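Local coordinates for StAR-related lipid transfer protein 5 (Homo sapiens, PDB 2R55) that probably binds cholesterol or other sterols and may take part in their transport within the cell through its START domain, at residues Gly44-Arg49 with Val56-Ser61; Asp98-Gly103 with Ser120-Ala125; Thr111-Val116 with Leu137-Arg142; Phe177-Pro182 with Asn189-Phe194; Phe194-Ser199 with Ser209-Ser214. One frame throughout, in Å; residues are numbered along the deposited sequence.

Overall arrangement
All five contacts belong to one START domain, whose curled sheet grips the C-terminal helix 204-227 around what in this family is the lipid cavity. Contacts 1 and 3 lie on opposite sides of the chain's centre, with centres about 27 Å apart. Contact 4 lies between them in the sheet and touches contact 1 where Trp-45 CH2 meets Phe-193 CE1 at 3.8 Å. Contacts 4 and 5 share Phe-194, where the strand runs on toward the helix. Contact 5 in turn touches contact 1, with Ser-61 OG 3.2 Å from His-195 NE2, and contact 2, with Ala-124 CB 3.4 Å from Phe-210 CE1. Contacts 2 and 3 adjoin in sequence, their centres about 23 Å apart.

Contact 1 of 5, residues Gly44-Arg49 with Val56-Ser61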
# COMPACT_ATOMS: atom_id res chain seq x y z
N GLY A 44 15.17 0.46 13.82
CA GLY A 44 15.54 0.71 12.44
C GLY A 44 14.96 2.01 11.94
O GLY A 44 15.68 2.78 11.32
N TRP A 45 13.68 2.27 12.23
CA TRP A 45 12.94 3.42 11.70
C TRP A 45 13.62 4.80 11.86
O TRP A 45 13.72 5.31 12.98
CB TRP A 45 11.54 3.51 12.33
CG TRP A 45 10.68 2.31 12.11
CD1 TRP A 45 10.15 1.51 13.07
CD2 TRP A 45 10.22 1.79 10.85
NE1 TRP A 45 9.39 0.51 12.49
CE2 TRP A 45 9.43 0.66 11.13
CE3 TRP A 45 10.40 2.17 9.51
CZ2 TRP A 45 8.82 -0.09 10.14
CZ3 TRP A 45 9.81 1.42 8.52
CH2 TRP A 45 9.02 0.30 8.83
N LYS A 46 14.04 5.40 10.74
CA LYS A 46 14.63 6.75 10.74
C LYS A 46 13.66 7.71 10.07
O LYS A 46 13.23 7.47 8.95
CB LYS A 46 15.99 6.80 10.01
CG LYS A 46 16.92 5.58 10.19
CD LYS A 46 17.97 5.81 11.26
CE LYS A 46 17.56 5.19 12.61
NZ LYS A 46 18.07 3.79 12.78
N ILE A 47 13.34 8.80 10.76
CA ILE A 47 12.31 9.74 10.30
C ILE A 47 12.69 10.52 9.01
O ILE A 47 13.83 10.98 8.88
CB ILE A 47 11.92 10.73 11.44
CG1 ILE A 47 10.51 11.29 11.24
CG2 ILE A 47 12.96 11.83 11.61
CD1 ILE A 47 9.42 10.47 11.94
N CYS A 48 11.75 10.64 8.08
CA CYS A 48 11.95 11.47 6.88
C CYS A 48 11.46 12.88 7.17
O CYS A 48 12.23 13.84 7.23
CB CYS A 48 11.15 10.97 5.68
SG CYS A 48 11.29 9.26 5.17
N ARG A 49 10.15 12.97 7.34
CA ARG A 49 9.45 14.23 7.48
C ARG A 49 8.22 14.05 8.37
O ARG A 49 7.94 12.94 8.84
CB ARG A 49 9.06 14.78 6.10
CG ARG A 49 8.42 13.74 5.20
CD ARG A 49 8.70 14.02 3.74
NE ARG A 49 7.53 14.53 3.03
CZ ARG A 49 7.57 15.20 1.89
NH1 ARG A 49 8.73 15.48 1.30
NH2 ARG A 49 6.43 15.62 1.33
N VAL A 56 6.16 10.28 8.28
CA VAL A 56 6.72 9.19 7.52
C VAL A 56 8.16 8.94 7.93
O VAL A 56 8.92 9.87 8.22
CB VAL A 56 6.53 9.37 5.96
CG1 VAL A 56 5.18 10.02 5.64
CG2 VAL A 56 7.65 10.17 5.36
N SER A 57 8.51 7.66 8.01
CA SER A 57 9.87 7.24 8.29
C SER A 57 10.18 6.06 7.40
O SER A 57 9.29 5.54 6.73
CB SER A 57 10.01 6.87 9.76
OG SER A 57 8.92 6.08 10.20
N TRP A 58 11.44 5.64 7.38
CA TRP A 58 11.87 4.59 6.49
C TRP A 58 12.84 3.68 7.23
O TRP A 58 13.25 3.99 8.37
CB TRP A 58 12.52 5.18 5.22
CG TRP A 58 13.81 5.87 5.52
CD1 TRP A 58 13.96 7.15 5.98
CD2 TRP A 58 15.12 5.31 5.44
NE1 TRP A 58 15.29 7.42 6.18
CE2 TRP A 58 16.03 6.31 5.86
CE3 TRP A 58 15.63 4.06 5.05
CZ2 TRP A 58 17.42 6.11 5.90
CZ3 TRP A 58 17.02 3.86 5.09
CH2 TRP A 58 17.90 4.88 5.52
N ARG A 59 13.18 2.56 6.60
CA ARG A 59 14.33 1.74 6.99
C ARG A 59 14.72 0.81 5.85
O ARG A 59 13.91 0.54 4.97
CB ARG A 59 14.05 0.96 8.28
CG ARG A 59 13.32 -0.34 8.08
CD ARG A 59 12.82 -0.86 9.39
NE ARG A 59 12.27 -2.20 9.24
CZ ARG A 59 11.82 -2.92 10.26
NH1 ARG A 59 11.88 -2.42 11.50
NH2 ARG A 59 11.32 -4.13 10.05
N PRO A 60 15.97 0.29 5.87
CA PRO A 60 16.34 -0.66 4.82
C PRO A 60 15.40 -1.87 4.83
O PRO A 60 15.14 -2.43 5.89
CB PRO A 60 17.76 -1.10 5.21
CG PRO A 60 18.25 -0.06 6.14
CD PRO A 60 17.06 0.51 6.83
N SER A 61 14.88 -2.22 3.67
CA SER A 61 14.14 -3.45 3.47
C SER A 61 15.10 -4.61 3.56
O SER A 61 16.27 -4.44 3.21
CB SER A 61 13.54 -3.45 2.07
OG SER A 61 13.43 -4.76 1.56
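Arg-59 lays its side chain over one face of the Trp-45 indole. Its CD sits almost centrally above the six-membered ring, 3.8 Å from the centroid, as a CH-pi contact; beyond it the guanidinium lies flat on the ring, planes 15° apart, as an off-centre cation-pi stack. The chain is extended from CG to NE, which carries the charged end along the indole to the carbonyl of Ala-43, bonded by NH1. Trp-45 NE1 is held by the carbonyl of Asp-41. On the other face of the hairpin, Trp-58 has CG wedged between its backbone N and carbonyl carbon (chi1 67°), turning the indole back under the partner strand. Cys-48 SG then meets the ring edge at CD1, 3.5 Å away, while Lys-46 CB lies over a face near the rim. Cys-48 CB also packs on Val-56 CG2 at 3.6 Å, and Arg-49 CG runs alongside the same methyl. Val-56 O takes Cys-48 N at 2.9 Å and, weakly, Arg-49 N at 3.4 Å. Two residues facing one make a classic beta bulge, here in the antiparallel hairpin of strands 46-49 and 54-60 in the START sheet.

Contact 2 of 5, residues Asp98-Gly103 with Ser120-Ala125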
# COMPACT_ATOMS: atom_id res chain seq x y z
N ASP A 98 -6.60 8.38 -5.29
CA ASP A 98 -5.15 8.23 -5.14
C ASP A 98 -4.40 8.63 -6.40
O ASP A 98 -4.39 7.89 -7.39
CB ASP A 98 -4.80 6.80 -4.73
CG ASP A 98 -3.31 6.61 -4.49
OD1 ASP A 98 -2.61 7.55 -4.05
OD2 ASP A 98 -2.84 5.48 -4.73
N GLU A 99 -3.74 9.78 -6.35
CA GLU A 99 -3.05 10.33 -7.53
C GLU A 99 -2.09 9.33 -8.18
O GLU A 99 -1.76 9.47 -9.35
CB GLU A 99 -2.34 11.66 -7.21
CG GLU A 99 -1.17 11.56 -6.22
CD GLU A 99 -0.17 12.71 -6.32
OE1 GLU A 99 -0.56 13.84 -6.69
OE2 GLU A 99 1.03 12.48 -6.01
N ASN A 100 -1.68 8.32 -7.41
CA ASN A 100 -0.69 7.32 -7.86
C ASN A 100 -1.24 6.02 -8.42
O ASN A 100 -0.51 5.02 -8.53
CB ASN A 100 0.26 7.00 -6.72
CG ASN A 100 1.59 7.69 -6.87
OD1 ASN A 100 2.03 7.96 -7.98
ND2 ASN A 100 2.23 7.96 -5.75
N VAL A 101 -2.52 6.03 -8.78
CA VAL A 101 -3.20 4.83 -9.25
C VAL A 101 -4.13 5.20 -10.39
O VAL A 101 -4.99 6.06 -10.26
CB VAL A 101 -3.99 4.13 -8.09
CG1 VAL A 101 -5.07 3.18 -8.63
CG2 VAL A 101 -3.04 3.37 -7.17
N THR A 102 -3.94 4.52 -11.52
CA THR A 102 -4.75 4.76 -12.71
C THR A 102 -5.62 3.56 -13.06
O THR A 102 -6.73 3.72 -13.57
CB THR A 102 -3.89 5.16 -13.92
OG1 THR A 102 -2.67 4.42 -13.91
CG2 THR A 102 -3.56 6.64 -13.87
N GLY A 103 -5.11 2.36 -12.77
CA GLY A 103 -5.81 1.13 -13.10
C GLY A 103 -5.74 0.08 -12.00
O GLY A 103 -4.67 -0.32 -11.59
N SER A 120 -2.06 -0.00 -11.70
CA SER A 120 -1.35 0.87 -12.63
C SER A 120 -1.08 2.21 -11.96
O SER A 120 -2.00 2.84 -11.44
CB SER A 120 -2.16 1.10 -13.90
OG SER A 120 -2.63 -0.10 -14.48
N THR A 121 0.18 2.62 -11.98
CA THR A 121 0.59 3.92 -11.47
C THR A 121 0.81 4.80 -12.69
O THR A 121 1.06 4.28 -13.78
CB THR A 121 1.92 3.84 -10.64
OG1 THR A 121 3.00 3.40 -11.48
CG2 THR A 121 1.78 2.91 -9.45
N PRO A 122 0.70 6.13 -12.53
CA PRO A 122 0.98 6.92 -13.71
C PRO A 122 2.44 7.34 -13.65
O PRO A 122 3.16 6.85 -12.79
CB PRO A 122 0.07 8.13 -13.53
CG PRO A 122 -0.01 8.30 -12.00
CD PRO A 122 0.34 6.97 -11.37
N SER A 123 2.87 8.22 -14.55
CA SER A 123 4.17 8.88 -14.47
C SER A 123 4.37 9.64 -13.16
O SER A 123 3.41 10.04 -12.51
CB SER A 123 4.33 9.86 -15.63
OG SER A 123 4.84 9.20 -16.76
N ALA A 124 5.63 9.83 -12.79
CA ALA A 124 5.98 10.54 -11.57
C ALA A 124 7.34 11.22 -11.70
O ALA A 124 8.10 10.96 -12.66
CB ALA A 124 5.99 9.57 -10.40
N ALA A 125 7.63 12.09 -10.73
CA ALA A 125 8.86 12.88 -10.66
C ALA A 125 9.31 13.45 -12.01
O ALA A 125 10.40 13.14 -12.50
CB ALA A 125 9.98 12.06 -10.02
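Thr-102 and Gly-103 both face Ser-120, a classic beta bulge: Ser-120 O accepts Thr-102 N almost straight (2.6 Å, 172° at the hydrogen) and Gly-103 N weakly at 3.4 Å, while Ser-120 N returns a bond to Gly-103 O. A type I turn from Asp-98 to Val-101 leads into it. The same Ser-120 carbonyl draws a third, weak bond from the hydroxyl of Thr-102, 3.0 Å from OG1 to O. That hydroxyl lies between its own backbone N and carbonyl carbon (chi1 37°), which sets OG1 beside the neighbouring strand end and within 3.4 Å of Ser-120 CB. The methyl CG2 of Thr-102 leaves on another branch and packs against Pro-122 CB at 3.9 Å. Pro-122 packs against the backbone of the turn: its CG approaches Glu-99 O at 3.4 Å, and its CD lies against the Asn-100 peptide. The Asn-100 side chain crosses Pro-122 at about a right angle, with OD1 nearest to CD. Thr-121 offers CG2 to Asn-100 O at 3.2 Å, and its CA makes a CA-H...O contact with the same oxygen; its OG1 bonds Arg-132 O instead. Asn-100 and Ala-124 pack on Phe-210 of helix 204-227, and Ser-120 touches Phe-166. The pairing thus closes the ends of strands 103-109 and 114-120, between helix 94-97 and the loop that leads to strand 132-142.

Contact 3 of 5, residues Thr111-Val116 with Leu137-Arg142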
# COMPACT_ATOMS: atom_id res chain seq x y z
N THR A 111 -10.10 -16.45 -2.66
CA THR A 111 -10.96 -16.68 -1.51
C THR A 111 -11.93 -15.52 -1.33
O THR A 111 -11.88 -14.53 -2.07
CB THR A 111 -10.12 -16.88 -0.22
OG1 THR A 111 -9.20 -17.96 -0.42
CG2 THR A 111 -11.00 -17.22 0.97
N ASP A 112 -12.83 -15.65 -0.36
CA ASP A 112 -13.67 -14.56 0.08
C ASP A 112 -12.78 -13.33 0.27
O ASP A 112 -13.15 -12.22 -0.11
CB ASP A 112 -14.33 -14.93 1.42
CG ASP A 112 -15.72 -14.33 1.58
OD1 ASP A 112 -16.08 -13.43 0.80
OD2 ASP A 112 -16.46 -14.77 2.50
N THR A 113 -11.58 -13.59 0.78
CA THR A 113 -10.74 -12.57 1.37
C THR A 113 -9.33 -12.45 0.73
O THR A 113 -8.50 -11.62 1.15
CB THR A 113 -10.65 -12.83 2.88
OG1 THR A 113 -10.21 -11.65 3.56
CG2 THR A 113 -9.73 -14.02 3.20
N LEU A 114 -9.08 -13.25 -0.29
CA LEU A 114 -7.75 -13.39 -0.87
C LEU A 114 -7.82 -13.33 -2.40
O LEU A 114 -8.61 -14.06 -3.01
CB LEU A 114 -7.12 -14.70 -0.37
CG LEU A 114 -5.78 -15.16 -0.92
CD1 LEU A 114 -4.72 -14.12 -0.65
CD2 LEU A 114 -5.38 -16.49 -0.32
N CYS A 115 -7.02 -12.47 -3.01
CA CYS A 115 -7.12 -12.21 -4.44
C CYS A 115 -5.83 -11.68 -5.09
O CYS A 115 -4.92 -11.20 -4.41
CB CYS A 115 -8.28 -11.24 -4.71
SG CYS A 115 -7.86 -9.53 -4.32
N VAL A 116 -5.78 -11.76 -6.42
CA VAL A 116 -4.63 -11.30 -7.18
C VAL A 116 -5.00 -10.06 -8.01
O VAL A 116 -5.97 -10.09 -8.77
CB VAL A 116 -4.06 -12.42 -8.07
CG1 VAL A 116 -2.81 -11.96 -8.81
CG2 VAL A 116 -3.74 -13.65 -7.21
N LEU A 137 -0.37 -10.46 -4.74
CA LEU A 137 -1.21 -11.30 -3.91
C LEU A 137 -1.61 -10.47 -2.70
O LEU A 137 -0.76 -10.11 -1.89
CB LEU A 137 -0.46 -12.55 -3.47
CG LEU A 137 -1.28 -13.64 -2.78
CD1 LEU A 137 -2.41 -14.13 -3.66
CD2 LEU A 137 -0.35 -14.78 -2.42
N VAL A 138 -2.89 -10.12 -2.63
CA VAL A 138 -3.41 -9.26 -1.56
C VAL A 138 -4.45 -9.98 -0.71
O VAL A 138 -5.47 -10.46 -1.22
CB VAL A 138 -3.94 -7.87 -2.06
CG1 VAL A 138 -4.81 -8.01 -3.31
CG2 VAL A 138 -4.71 -7.15 -0.96
N LEU A 139 -4.16 -10.04 0.59
CA LEU A 139 -4.99 -10.71 1.58
C LEU A 139 -5.49 -9.65 2.54
O LEU A 139 -4.71 -8.83 3.05
CB LEU A 139 -4.17 -11.78 2.32
CG LEU A 139 -4.62 -12.63 3.54
CD1 LEU A 139 -4.38 -11.95 4.88
CD2 LEU A 139 -6.07 -13.17 3.47
N VAL A 140 -6.80 -9.67 2.76
CA VAL A 140 -7.44 -8.90 3.81
C VAL A 140 -7.53 -9.79 5.04
O VAL A 140 -8.00 -10.92 4.97
CB VAL A 140 -8.85 -8.45 3.40
CG1 VAL A 140 -9.57 -7.80 4.57
CG2 VAL A 140 -8.79 -7.49 2.20
N LYS A 141 -7.08 -9.28 6.18
CA LYS A 141 -7.14 -10.03 7.42
C LYS A 141 -7.61 -9.08 8.50
O LYS A 141 -7.19 -7.92 8.51
CB LYS A 141 -5.76 -10.59 7.78
CG LYS A 141 -5.77 -11.67 8.89
CD LYS A 141 -4.35 -12.20 9.13
CE LYS A 141 -4.29 -13.18 10.30
NZ LYS A 141 -2.87 -13.55 10.60
N ARG A 142 -8.46 -9.58 9.39
CA ARG A 142 -9.12 -8.77 10.39
C ARG A 142 -8.66 -9.19 11.78
O ARG A 142 -8.55 -10.38 12.07
CB ARG A 142 -10.63 -8.95 10.27
CG ARG A 142 -11.06 -9.00 8.81
CD ARG A 142 -12.45 -9.52 8.58
NE ARG A 142 -13.00 -8.80 7.45
CZ ARG A 142 -13.77 -7.71 7.56
NH1 ARG A 142 -14.10 -7.24 8.76
NH2 ARG A 142 -14.22 -7.11 6.46
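The flat groups here are peptides, no ring taking part in this antiparallel pairing of strands 114-120 and 132-142 in the START sheet; Thr-113 and Val-140 meet through two of them and the threonine hydroxyl. The Val-140 carbonyl receives the Thr-113 hydroxyl, OG1 to O 2.7 Å, from a position tilted 33° out of its plane; the Thr-113 carbonyl is met nearly end-on by Val-140 N at 3.0 Å. The hydroxyl reaches across because OG1 stands opposite the backbone N (chi1 -162°), and this leaves CG2 to rest on Leu-139 CD2. Farther along, Cys-115 and Val-138 form a hydrogen-bonded pair through two backbone bonds, with Val-138 N reaching Cys-115 O almost straight.

Two faces follow. On one the touching side chains are aliphatic: Leu-114 leans across, and its CD1 touches Leu-137 CD1 and Leu-139 CB, both at 3.8 Å. Leu-137 CD1 is shared, since Val-116 CG2 comes against it from the next non-hydrogen-bonded pair. Helix 21-40 covers this face, with Ser-28 against Leu-114, Leu-137 and Leu-139 and Met-27 against Leu-137, so the leucines join the N-terminal helix to the sheet. On the other face stand Cys-115 and Val-138, the latter touching Pro-88. There Val-138 CG1 approaches both Cys-115 O at 3.4 Å and Cys-115 SG at 3.6 Å.

Contact 4 of 5, residues Phe177-Pro182 with Asn189-Phe194; sequences FCEPLP and NLVTFF
The hairpin of strands 167-180 and 188-197 forms part of the curved sheet of the START helix-grip fold, and Phe-177 to Glu-179 pair there with Val-191 to Asn-189. Two hydrogen-bonded pairs flank a non-hydrogen-bonded one: Phe-177 N bonds Val-191 O at 2.8 Å, Glu-179 N bonds Asn-189 O at the same length, and each pair returns a second bond. Cys-178 and Leu-190 sit between them on the opposite face.

Glu-179 and Asn-189 lie side by side and point the same way, carboxylate and amide planes 23° apart. Asn-189 holds its CG opposite its backbone N (chi1 -162°), which brings ND2 alongside the carboxylate for a weak bond to Glu-179 OE1, 3.1 Å long and bent to 134°. The other oxygen, OE2, makes a salt bridge with Arg-39, and ND2 has a second weak acceptor in Glu-72, so the amide nitrogen is shared, weakly, by two acidic side chains. Leu-181 CD1 closes over Asn-189 CB at 3.5 Å.

Toward the other end, Phe-177 CE1 comes to 3.9 Å from Phe-193 CE2, at the edge of the Phe-193 ring and near its plane. Met-35 of helix 21-40 packs on both rings. On the reverse face Leu-190 touches Leu-222 of helix 204-227, and its O accepts the hydroxyl of Tyr-219. Leu-190 also turns CD1 back over the neighbouring strand, to 3.5 Å from Phe-177 O.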
# COMPACT_ATOMS: atom_id res chain seq x y z
N PHE A 177 -2.93 -0.80 7.73
CA PHE A 177 -3.64 -1.13 8.97
C PHE A 177 -4.70 -0.05 9.28
O PHE A 177 -4.37 1.14 9.44
CB PHE A 177 -2.66 -1.25 10.13
CG PHE A 177 -1.80 -2.48 10.07
CD1 PHE A 177 -0.58 -2.47 9.39
CD2 PHE A 177 -2.19 -3.66 10.72
CE1 PHE A 177 0.24 -3.62 9.35
CE2 PHE A 177 -1.39 -4.80 10.67
CZ PHE A 177 -0.16 -4.78 9.98
N CYS A 178 -5.97 -0.45 9.33
CA CYS A 178 -7.05 0.45 9.74
C CYS A 178 -7.46 0.11 11.17
O CYS A 178 -8.07 -0.93 11.40
CB CYS A 178 -8.26 0.28 8.81
SG CYS A 178 -8.01 0.68 7.07
N GLU A 179 -7.12 0.98 12.13
CA GLU A 179 -7.25 0.65 13.56
C GLU A 179 -8.25 1.57 14.27
O GLU A 179 -8.04 2.78 14.31
CB GLU A 179 -5.90 0.70 14.31
CG GLU A 179 -4.69 0.15 13.51
CD GLU A 179 -3.32 0.45 14.16
OE1 GLU A 179 -3.15 1.49 14.83
OE2 GLU A 179 -2.41 -0.37 13.98
N PRO A 180 -9.31 0.99 14.86
CA PRO A 180 -10.31 1.77 15.59
C PRO A 180 -9.72 2.37 16.87
O PRO A 180 -8.76 1.81 17.42
CB PRO A 180 -11.39 0.74 15.92
CG PRO A 180 -10.64 -0.57 15.97
CD PRO A 180 -9.61 -0.45 14.88
N LEU A 181 -10.28 3.49 17.32
CA LEU A 181 -9.73 4.29 18.41
C LEU A 181 -10.74 4.51 19.51
O LEU A 181 -11.86 4.95 19.23
CB LEU A 181 -9.25 5.65 17.89
CG LEU A 181 -7.76 5.88 17.65
CD1 LEU A 181 -7.07 4.67 17.06
CD2 LEU A 181 -7.57 7.10 16.77
N PRO A 182 -10.37 4.22 20.77
CA PRO A 182 -11.29 4.38 21.89
C PRO A 182 -11.21 5.79 22.46
O PRO A 182 -12.27 6.36 22.84
CB PRO A 182 -10.78 3.37 22.93
CG PRO A 182 -9.43 2.88 22.42
CD PRO A 182 -9.06 3.71 21.23
N ASN A 189 -7.12 5.36 13.19
CA ASN A 189 -5.68 5.42 13.00
C ASN A 189 -5.32 4.58 11.78
O ASN A 189 -5.74 3.41 11.67
CB ASN A 189 -4.94 4.90 14.24
CG ASN A 189 -3.48 5.33 14.30
OD1 ASN A 189 -3.16 6.47 14.64
ND2 ASN A 189 -2.59 4.40 13.99
N LEU A 190 -4.56 5.19 10.86
CA LEU A 190 -4.11 4.54 9.64
C LEU A 190 -2.57 4.49 9.55
O LEU A 190 -1.90 5.54 9.43
CB LEU A 190 -4.66 5.26 8.40
CG LEU A 190 -4.23 4.76 7.02
CD1 LEU A 190 -4.74 3.34 6.75
CD2 LEU A 190 -4.69 5.68 5.92
N VAL A 191 -2.03 3.27 9.61
CA VAL A 191 -0.60 3.03 9.44
C VAL A 191 -0.40 2.22 8.16
O VAL A 191 -1.00 1.15 7.98
CB VAL A 191 -0.00 2.28 10.65
CG1 VAL A 191 1.53 2.29 10.59
CG2 VAL A 191 -0.48 2.90 11.94
N THR A 192 0.42 2.77 7.26
CA THR A 192 0.58 2.18 5.94
C THR A 192 2.05 1.96 5.65
O THR A 192 2.90 2.77 6.04
CB THR A 192 0.05 3.07 4.81
OG1 THR A 192 0.87 4.24 4.72
CG2 THR A 192 -1.40 3.49 5.03
N PHE A 193 2.34 0.87 4.94
CA PHE A 193 3.69 0.56 4.52
C PHE A 193 3.77 0.47 3.01
O PHE A 193 3.03 -0.28 2.39
CB PHE A 193 4.15 -0.75 5.16
CG PHE A 193 4.17 -0.70 6.64
CD1 PHE A 193 5.25 -0.15 7.30
CD2 PHE A 193 3.08 -1.15 7.36
CE1 PHE A 193 5.25 -0.07 8.68
CE2 PHE A 193 3.08 -1.07 8.74
CZ PHE A 193 4.17 -0.54 9.40
N PHE A 194 4.68 1.26 2.45
CA PHE A 194 5.04 1.18 1.03
C PHE A 194 6.34 0.44 0.95
O PHE A 194 7.30 0.78 1.65
CB PHE A 194 5.20 2.59 0.47
CG PHE A 194 3.90 3.27 0.19
CD1 PHE A 194 2.69 2.66 0.51
CD2 PHE A 194 3.88 4.54 -0.35
CE1 PHE A 194 1.48 3.29 0.24
CE2 PHE A 194 2.67 5.18 -0.61
CZ PHE A 194 1.48 4.55 -0.31

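Contact 5 of 5, residues Phe194-Ser199 with Ser209-Ser214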
# COMPACT_ATOMS: atom_id res chain seq x y z
N PHE A 194 4.68 1.26 2.45
CA PHE A 194 5.04 1.18 1.03
C PHE A 194 6.34 0.44 0.95
O PHE A 194 7.30 0.78 1.65
CB PHE A 194 5.20 2.59 0.47
CG PHE A 194 3.90 3.27 0.19
CD1 PHE A 194 2.69 2.66 0.51
CD2 PHE A 194 3.88 4.54 -0.35
CE1 PHE A 194 1.48 3.29 0.24
CE2 PHE A 194 2.67 5.18 -0.61
CZ PHE A 194 1.48 4.55 -0.31
N HIS A 195 6.39 -0.60 0.13
CA HIS A 195 7.53 -1.50 0.10
C HIS A 195 7.80 -1.82 -1.33
O HIS A 195 7.77 -2.98 -1.74
CB HIS A 195 7.18 -2.78 0.83
CG HIS A 195 8.35 -3.48 1.44
ND1 HIS A 195 8.21 -4.45 2.41
CD2 HIS A 195 9.69 -3.33 1.24
CE1 HIS A 195 9.41 -4.88 2.76
NE2 HIS A 195 10.32 -4.22 2.07
N THR A 196 8.06 -0.78 -2.10
CA THR A 196 7.91 -0.87 -3.54
C THR A 196 9.24 -0.96 -4.22
O THR A 196 10.16 -0.23 -3.87
CB THR A 196 7.20 0.36 -4.02
OG1 THR A 196 5.88 0.35 -3.47
CG2 THR A 196 7.14 0.42 -5.54
N ASP A 197 9.35 -1.88 -5.17
CA ASP A 197 10.48 -1.88 -6.08
C ASP A 197 10.01 -1.34 -7.42
O ASP A 197 9.39 -2.04 -8.22
CB ASP A 197 11.06 -3.27 -6.26
CG ASP A 197 12.28 -3.28 -7.15
OD1 ASP A 197 12.82 -2.20 -7.45
OD2 ASP A 197 12.72 -4.38 -7.54
N LEU A 198 10.29 -0.07 -7.66
CA LEU A 198 10.01 0.52 -8.95
C LEU A 198 10.64 -0.24 -10.10
O LEU A 198 10.09 -0.26 -11.21
CB LEU A 198 10.43 1.98 -8.96
CG LEU A 198 9.46 2.78 -8.06
CD1 LEU A 198 9.97 4.21 -7.91
CD2 LEU A 198 8.02 2.74 -8.58
N SER A 199 11.80 -0.88 -9.84
CA SER A 199 12.41 -1.78 -10.83
C SER A 199 12.76 -0.92 -12.04
O SER A 199 13.01 0.28 -11.89
CB SER A 199 11.44 -2.93 -11.15
OG SER A 199 11.73 -3.58 -12.36
N SER A 209 13.66 10.44 -3.29
CA SER A 209 12.87 11.66 -3.13
C SER A 209 11.38 11.37 -3.23
O SER A 209 10.56 11.94 -2.50
CB SER A 209 13.26 12.70 -4.19
OG SER A 209 14.67 12.73 -4.36
N PHE A 210 11.04 10.47 -4.15
CA PHE A 210 9.67 10.20 -4.52
C PHE A 210 8.85 9.64 -3.35
O PHE A 210 7.86 10.22 -2.96
CB PHE A 210 9.63 9.26 -5.74
CG PHE A 210 8.26 8.75 -6.07
CD1 PHE A 210 7.33 9.56 -6.72
CD2 PHE A 210 7.89 7.45 -5.72
CE1 PHE A 210 6.05 9.07 -7.02
CE2 PHE A 210 6.61 6.95 -6.01
CZ PHE A 210 5.70 7.76 -6.65
N PHE A 211 9.28 8.51 -2.80
CA PHE A 211 8.50 7.80 -1.79
C PHE A 211 8.03 8.56 -0.55
O PHE A 211 6.83 8.54 -0.28
CB PHE A 211 9.17 6.48 -1.42
CG PHE A 211 9.03 5.46 -2.47
CD1 PHE A 211 7.76 5.01 -2.84
CD2 PHE A 211 10.15 4.95 -3.13
CE1 PHE A 211 7.60 4.07 -3.83
CE2 PHE A 211 10.00 4.01 -4.12
CZ PHE A 211 8.72 3.57 -4.48
N PRO A 212 8.94 9.23 0.19
CA PRO A 212 8.49 10.09 1.29
C PRO A 212 7.30 10.95 0.87
O PRO A 212 6.22 10.88 1.48
CB PRO A 212 9.69 10.99 1.54
CG PRO A 212 10.86 10.26 1.03
CD PRO A 212 10.41 9.21 0.07
N ARG A 213 7.50 11.72 -0.20
CA ARG A 213 6.51 12.64 -0.74
C ARG A 213 5.26 11.92 -1.20
O ARG A 213 4.16 12.44 -1.10
CB ARG A 213 7.10 13.40 -1.92
CG ARG A 213 8.24 14.35 -1.57
CD ARG A 213 8.12 15.70 -2.34
NE ARG A 213 8.29 15.55 -3.79
CZ ARG A 213 8.04 16.50 -4.69
NH1 ARG A 213 7.60 17.71 -4.33
NH2 ARG A 213 8.23 16.24 -5.98
N SER A 214 5.45 10.70 -1.69
CA SER A 214 4.36 9.88 -2.18
C SER A 214 3.43 9.53 -1.02
O SER A 214 2.21 9.57 -1.16
CB SER A 214 4.91 8.62 -2.86
OG SER A 214 3.93 7.94 -3.62
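Phe-211 projects from the C-terminal helix of the START helix-grip fold onto the end of strand 188-197. Its CB points toward that strand, and CG lies beside the backbone N and opposite the carbonyl carbon (chi1 -74°), a setting that sends the ring up against both Thr-196 and Leu-198. One rim atom, CE1, meets Thr-196 CB at 3.7 Å; CE2 on the other side meets Leu-198 CD1 at 3.8 Å. The tip, CZ, touches both residues: Thr-196 CB at 3.6 Å, and Leu-198 CD1 at 3.7 Å. Leucine and phenylalanine thus approach from opposite directions, while the threonine offers its CB and the CG2 methyl. Thr-196 OG1 has its hydrogen bond elsewhere, with Asn-171 OD1. One face of the Phe-211 ring is taken by the helix itself, for Phe-210 CD2 stands over its centre, 3.7 Å above the plane. Tyr-69 of strand 67-75 also meets the ring, its plane inclined by about 30°.

No hydrogen bond links residues 194-199 to residues 209-214, so this contact is one of packing. Phe-194 extends it loosely: its CE2 lies 4.3 Å from Ser-214 OG, and its ring meets Phe-218 edge-to-face. The helix is kinked at Pro-212, whose N has no bond to the turn before; Ser-214 N to Phe-210 O continues the helical pattern. An Asx turn bends the chain around Leu-198: Ser-199 N reaches Asp-197 OD1 at 2.9 Å from above the carboxylate plane.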